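Local coordinates for heme-binding protein A / AI-2 binding protein A (Helicobacter pylori SS1, PDB 6OFQ) that binds the peptide STSA in its periplasmic-binding-protein fold and probably delivers peptides to an ABC transporter for import, at residues D45-T50 with K139-W144; E145-S150 with M181-I186. All coordinates share one frame; numbering follows the deposited sequence.

How the contacts relate
The segments of contact 1 pair residues 45-50 with 139-144 and those of contact 2 pair 145-150 with 181-186, and the contact centres are about 8 Å apart. Both use helix 142-147: its beginning packs on the loop 45-50, between strand 32-37 and helix 52-61, while its end faces the loop 181-186, between helices 175-178 and 189-197. The two contacts also touch directly, since Trp144 NE1 lies 2.9 Å from Ser150 OG, a probable hydrogen bond, and the ring of Tyr143 meets Met181 and Phe183. In this type II periplasmic binding protein, one short helix thus ties together two loops far apart in sequence.

Contact 1: residues D45-T50 with K139-W144; sequences DPALVT and KSYKYW
The carbonyl oxygen Leu48 O receives hydrogen bonds from two waters, each passing the link on to segment 139-144. One water, 2.8 Å from Leu48 O, accepts from the backbone N of Ser140; the other accepts from Lys142 NZ, at 2.8 Å. The Lys142 chain runs extended past CG, which lays its CE near Leu48 O and carries the ammonium out to the water, while a further water joins the same NZ to Thr50 OG1. Below the ammonium the chain is apolar, and Thr50 CG2 crosses it at about a right angle, 3.7 Å from Lys142 CB.

Tyr141 is the N-cap residue of helix 142-147 and the centre of an inverse gamma turn. The first turn of a helix has N-H groups without intrahelical acceptors, and here waters accept from two of them, Tyr143 N and Trp144 N; both waters also lie within hydrogen-bonding distance of Ala47 O. Tyr141 CA-H points at that same oxygen, the C...O distance from Tyr141 CA to Ala47 O being 3.5 Å.

Leucine suits the apolar side because its branches can divide: Leu48 CD1 rests 3.8 Å from Lys139 CE, and CD2 lies 3.6 Å from Tyr141 CE1. Small Ala47 brings its CB to the edge of the Tyr141 ring, 3.7 Å from CD1, and the phenol OH bonds to Arg132 O. Asp45 OD1 accepts from Ala47 N, an Asx turn. The Tyr143 ring has Val49 O in its plane at the edge, 3.9 Å from Tyr143 CD2, while its CE2 approaches Thr50 CA and its OH bonds to Asp431.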
loop_
_atom_site.group_PDB
_atom_site.type_symbol
_atom_site.label_atom_id
_atom_site.label_comp_id
_atom_site.label_asym_id
_atom_site.label_seq_id
_atom_site.Cartn_x
_atom_site.Cartn_y
_atom_site.Cartn_z
ATOM N N ASP A 45 -11.783 8.549 0.350
ATOM C CA ASP A 45 -10.738 9.603 0.309
ATOM C C ASP A 45 -9.398 8.905 0.584
ATOM O O ASP A 45 -9.117 8.529 1.717
ATOM C CB ASP A 45 -11.010 10.707 1.347
ATOM C CG ASP A 45 -9.973 11.798 1.357
ATOM O OD1 ASP A 45 -8.901 11.687 0.715
ATOM O OD2 ASP A 45 -10.236 12.879 1.942
ATOM N N PRO A 46 -8.574 8.737 -0.449
ATOM C CA PRO A 46 -7.350 7.942 -0.289
ATOM C C PRO A 46 -6.318 8.545 0.623
ATOM O O PRO A 46 -5.428 7.821 1.086
ATOM C CB PRO A 46 -6.812 7.798 -1.697
ATOM C CG PRO A 46 -7.308 9.019 -2.321
ATOM C CD PRO A 46 -8.676 9.280 -1.807
ATOM N N ALA A 47 -6.405 9.860 0.903
ATOM C CA ALA A 47 -5.533 10.472 1.868
ATOM C C ALA A 47 -5.803 10.071 3.295
ATOM O O ALA A 47 -4.919 10.216 4.115
ATOM C CB ALA A 47 -5.460 11.985 1.763
ATOM N N LEU A 48 -6.962 9.479 3.574
ATOM C CA LEU A 48 -7.302 9.110 4.930
ATOM C C LEU A 48 -6.966 7.662 5.287
ATOM O O LEU A 48 -7.158 7.246 6.439
ATOM C CB LEU A 48 -8.841 9.291 5.085
ATOM C CG LEU A 48 -9.290 10.744 4.991
ATOM C CD1 LEU A 48 -10.803 10.736 5.225
ATOM C CD2 LEU A 48 -8.611 11.701 5.925
ATOM N N VAL A 49 -6.555 6.882 4.302
ATOM C CA VAL A 49 -6.334 5.433 4.484
ATOM C C VAL A 49 -4.948 5.094 3.943
ATOM O O VAL A 49 -4.353 5.915 3.255
ATOM C CB VAL A 49 -7.484 4.644 3.844
ATOM C CG1 VAL A 49 -8.786 4.786 4.623
ATOM C CG2 VAL A 49 -7.674 5.012 2.412
ATOM N N THR A 50 -4.526 3.843 4.202
ATOM C CA THR A 50 -3.186 3.450 3.733
ATOM C C THR A 50 -3.136 2.115 3.021
ATOM O O THR A 50 -2.049 1.677 2.636
ATOM C CB THR A 50 -2.214 3.353 4.940
ATOM O OG1 THR A 50 -2.673 2.296 5.772
ATOM C CG2 THR A 50 -2.084 4.665 5.733
ATOM N N LYS A 139 -10.382 10.901 11.811
ATOM C CA LYS A 139 -9.725 10.998 10.471
ATOM C C LYS A 139 -8.334 11.620 10.576
ATOM O O LYS A 139 -8.097 12.609 11.299
ATOM C CB LYS A 139 -10.538 11.772 9.436
ATOM C CG LYS A 139 -11.879 11.155 9.067
ATOM C CD LYS A 139 -12.730 12.043 8.197
ATOM C CE LYS A 139 -13.804 11.350 7.389
ATOM N NZ LYS A 139 -14.796 10.818 8.349
ATOM N N SER A 140 -7.421 10.994 9.846
ATOM C CA SER A 140 -6.040 11.391 9.888
ATOM C C SER A 140 -5.423 11.227 8.496
ATOM O O SER A 140 -5.692 10.248 7.785
ATOM C CB SER A 140 -5.257 10.505 10.827
ATOM O OG SER A 140 -3.897 10.902 10.826
ATOM N N TYR A 141 -4.533 12.163 8.134
ATOM C CA TYR A 141 -3.766 12.087 6.885
ATOM C C TYR A 141 -2.508 11.308 7.139
ATOM O O TYR A 141 -1.422 11.855 7.276
ATOM C CB TYR A 141 -3.500 13.523 6.376
ATOM C CG TYR A 141 -4.782 14.271 5.973
ATOM C CD1 TYR A 141 -5.579 13.841 4.921
ATOM C CD2 TYR A 141 -5.156 15.472 6.617
ATOM C CE1 TYR A 141 -6.759 14.476 4.556
ATOM C CE2 TYR A 141 -6.271 16.183 6.169
ATOM C CZ TYR A 141 -7.070 15.684 5.175
ATOM O OH TYR A 141 -8.223 16.356 4.822
ATOM N N LYS A 142 -2.689 9.987 7.165
ATOM C CA LYS A 142 -1.672 9.087 7.655
ATOM C C LYS A 142 -0.391 9.020 6.869
ATOM O O LYS A 142 0.710 9.108 7.446
ATOM C CB LYS A 142 -2.211 7.635 7.857
ATOM C CG LYS A 142 -3.308 7.506 8.926
ATOM C CD LYS A 142 -4.021 6.145 8.836
ATOM C CE LYS A 142 -5.410 5.975 9.437
ATOM N NZ LYS A 142 -5.802 4.535 9.451
ATOM N N TYR A 143 -0.460 8.865 5.548
ATOM C CA TYR A 143 0.735 8.897 4.749
ATOM C C TYR A 143 1.420 10.230 4.912
ATOM O O TYR A 143 2.656 10.242 4.959
ATOM C CB TYR A 143 0.441 8.671 3.274
ATOM C CG TYR A 143 0.566 7.226 2.763
ATOM C CD1 TYR A 143 1.813 6.750 2.431
ATOM C CD2 TYR A 143 -0.532 6.431 2.466
ATOM C CE1 TYR A 143 2.003 5.487 1.888
ATOM C CE2 TYR A 143 -0.386 5.164 1.904
ATOM C CZ TYR A 143 0.893 4.743 1.593
ATOM O OH TYR A 143 1.004 3.520 0.958
ATOM N N TRP A 144 0.701 11.343 4.760
ATOM C CA TRP A 144 1.313 12.675 4.802
ATOM C C TRP A 144 2.126 12.865 6.090
ATOM O O TRP A 144 3.289 13.315 6.051
ATOM C CB TRP A 144 0.255 13.771 4.629
ATOM C CG TRP A 144 0.794 15.132 4.577
ATOM C CD1 TRP A 144 1.275 15.868 5.625
ATOM C CD2 TRP A 144 0.937 15.955 3.404
ATOM N NE1 TRP A 144 1.767 17.064 5.154
ATOM C CE2 TRP A 144 1.551 17.169 3.800
ATOM C CE3 TRP A 144 0.594 15.812 2.054
ATOM C CZ2 TRP A 144 1.887 18.170 2.903
ATOM C CZ3 TRP A 144 0.877 16.826 1.166
ATOM C CH2 TRP A 144 1.530 18.016 1.594
HETATM O O HOH W 1 -2.205 11.290 3.852
HETATM O O HOH W 2 -3.133 8.125 4.439
HETATM O O HOH W 3 -8.257 8.475 8.693
HETATM O O HOH W 4 -8.221 5.178 8.156
HETATM O O HOH W 5 -4.483 2.520 8.125
#

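Contact 2: residues E145-S150 with M181-I186; sequences EGMGMS and MDFLSI
A Schellman motif ends helix 142-147 at Gly148, and Met147, just before it, faces a short 3-10 segment, 182-183, on the other side of the contact. Gly148 has a positive phi of 70°, a conformation easy for glycine, and its N bonds back to Glu145 O. It is also the N-cap of helix 149-152, and Met147 and Met149, on either side of it in sequence, both point toward segment 181-186.

The aromatic ring of Phe183 is their common target. Met147 SD lies 3.7 Å from Phe183 CE1 in a Met-aromatic contact; the sulfur is 4.5 Å from the ring centroid and 51° off the normal, an oblique approach. The Met149 and Phe183 side chains run toward each other, Met149 CG meeting the ring edge 4.0 Å from Phe183 CZ. Two bends, at chi2 and chi3, then turn the Met149 methyl toward Leu184, and Met149 CE meets Leu184 CD1 tip to tip at 4.0 Å. Met181 adds its own methyl, with CE 4.1 Å from Met147 SD.

With CG between its backbone N and carbonyl carbon (chi1 81°), Phe183 turns its ring so that Leu184 CG sits over the centre of one face. Trp144 is touched by Phe183, Leu184 and Met149 alike. Asp182 O helps to hold the turn, accepting from Ser185 N; Ser185 OG also donates to Asp182 O, 2.6 Å away and on a lone pair.

Flexible, polarisable thioether chains can mould themselves to a rigid ring, and with all five touching residues buried, this interface rests on dispersion and the exclusion of water and makes little demand on exact direction.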
loop_
_atom_site.group_PDB
_atom_site.type_symbol
_atom_site.label_atom_id
_atom_site.label_comp_id
_atom_site.label_asym_id
_atom_site.label_seq_id
_atom_site.Cartn_x
_atom_site.Cartn_y
_atom_site.Cartn_z
ATOM N N GLU A 145 1.489 12.526 7.217
ATOM C CA GLU A 145 2.144 12.612 8.511
ATOM C C GLU A 145 3.327 11.698 8.660
ATOM O O GLU A 145 4.442 12.095 9.009
ATOM C CB GLU A 145 1.148 12.429 9.663
ATOM C CG GLU A 145 0.137 13.559 9.766
ATOM C CD GLU A 145 0.820 14.904 9.928
ATOM O OE1 GLU A 145 1.662 15.067 10.834
ATOM O OE2 GLU A 145 0.605 15.764 9.046
ATOM N N GLY A 146 3.122 10.442 8.281
ATOM C CA GLY A 146 4.155 9.449 8.353
ATOM C C GLY A 146 5.431 9.728 7.614
ATOM O O GLY A 146 6.568 9.417 8.023
ATOM N N MET A 147 5.198 10.179 6.377
ATOM C CA MET A 147 6.301 10.535 5.495
ATOM C C MET A 147 7.015 11.867 5.842
ATOM O O MET A 147 8.035 12.225 5.245
ATOM C CB MET A 147 5.837 10.538 4.026
ATOM C CG MET A 147 5.481 9.149 3.509
ATOM S SD MET A 147 4.770 9.136 1.856
ATOM C CE MET A 147 6.017 9.909 0.837
ATOM N N GLY A 148 6.387 12.686 6.658
ATOM C CA GLY A 148 6.911 14.012 6.981
ATOM C C GLY A 148 6.829 14.956 5.806
ATOM O O GLY A 148 7.719 15.788 5.596
ATOM N N MET A 149 5.758 14.868 5.041
ATOM C CA MET A 149 5.604 15.760 3.891
ATOM C C MET A 149 5.606 17.261 4.262
ATOM O O MET A 149 6.063 18.088 3.439
ATOM C CB MET A 149 4.317 15.413 3.163
ATOM C CG MET A 149 4.372 14.088 2.397
ATOM S SD MET A 149 5.439 14.075 0.962
ATOM C CE MET A 149 4.422 15.073 -0.111
ATOM N N SER A 150 5.147 17.585 5.462
ATOM C CA SER A 150 5.202 18.999 5.857
ATOM C C SER A 150 6.614 19.469 6.145
ATOM O O SER A 150 6.777 20.696 6.135
ATOM C CB SER A 150 4.369 19.217 7.120
ATOM O OG SER A 150 2.982 19.051 6.839
ATOM N N MET A 181 1.544 8.861 -5.804
ATOM C CA MET A 181 0.942 8.001 -4.768
ATOM C C MET A 181 -0.524 8.388 -4.503
ATOM O O MET A 181 -0.860 9.572 -4.532
ATOM C CB MET A 181 1.769 8.011 -3.507
ATOM C CG MET A 181 3.122 7.378 -3.716
ATOM S SD MET A 181 4.244 7.471 -2.325
ATOM C CE MET A 181 3.266 6.663 -1.049
ATOM N N ASP A 182 -1.292 7.384 -4.069
ATOM C CA ASP A 182 -2.724 7.537 -3.888
ATOM C C ASP A 182 -3.094 8.679 -2.902
ATOM O O ASP A 182 -4.104 9.346 -3.142
ATOM C CB ASP A 182 -3.271 6.215 -3.397
ATOM C CG ASP A 182 -3.077 5.095 -4.396
ATOM O OD1 ASP A 182 -1.940 4.592 -4.432
ATOM O OD2 ASP A 182 -4.010 4.762 -5.141
ATOM N N PHE A 183 -2.301 8.881 -1.862
ATOM C CA PHE A 183 -2.655 9.907 -0.880
ATOM C C PHE A 183 -2.622 11.306 -1.431
ATOM O O PHE A 183 -3.163 12.220 -0.805
ATOM C CB PHE A 183 -1.856 9.735 0.426
ATOM C CG PHE A 183 -0.449 10.300 0.374
ATOM C CD1 PHE A 183 0.623 9.688 -0.259
ATOM C CD2 PHE A 183 -0.180 11.520 0.989
ATOM C CE1 PHE A 183 1.917 10.169 -0.214
ATOM C CE2 PHE A 183 1.109 12.009 1.047
ATOM C CZ PHE A 183 2.161 11.392 0.395
ATOM N N LEU A 184 -1.932 11.475 -2.564
ATOM C CA LEU A 184 -1.834 12.765 -3.224
ATOM C C LEU A 184 -2.754 12.866 -4.414
ATOM O O LEU A 184 -2.549 13.696 -5.325
ATOM C CB LEU A 184 -0.377 13.069 -3.568
ATOM C CG LEU A 184 0.495 13.194 -2.340
ATOM C CD1 LEU A 184 1.954 13.365 -2.770
ATOM C CD2 LEU A 184 0.048 14.296 -1.361
ATOM N N SER A 185 -3.808 12.067 -4.433
ATOM C CA SER A 185 -4.887 12.223 -5.372
ATOM C C SER A 185 -5.554 13.609 -5.361
ATOM O O SER A 185 -5.598 14.265 -4.312
ATOM C CB SER A 185 -5.942 11.190 -5.006
ATOM O OG SER A 185 -5.577 9.860 -5.277
ATOM N N ILE A 186 -6.005 14.003 -6.537
ATOM C CA ILE A 186 -6.636 15.323 -6.683
ATOM C C ILE A 186 -8.161 15.232 -6.500
ATOM O O ILE A 186 -8.822 14.636 -7.344
ATOM C CB ILE A 186 -6.262 15.978 -8.005
ATOM C CG1 ILE A 186 -4.729 16.059 -8.205
ATOM C CG2 ILE A 186 -6.849 17.385 -8.076
ATOM C CD1 ILE A 186 -3.932 16.597 -7.037
#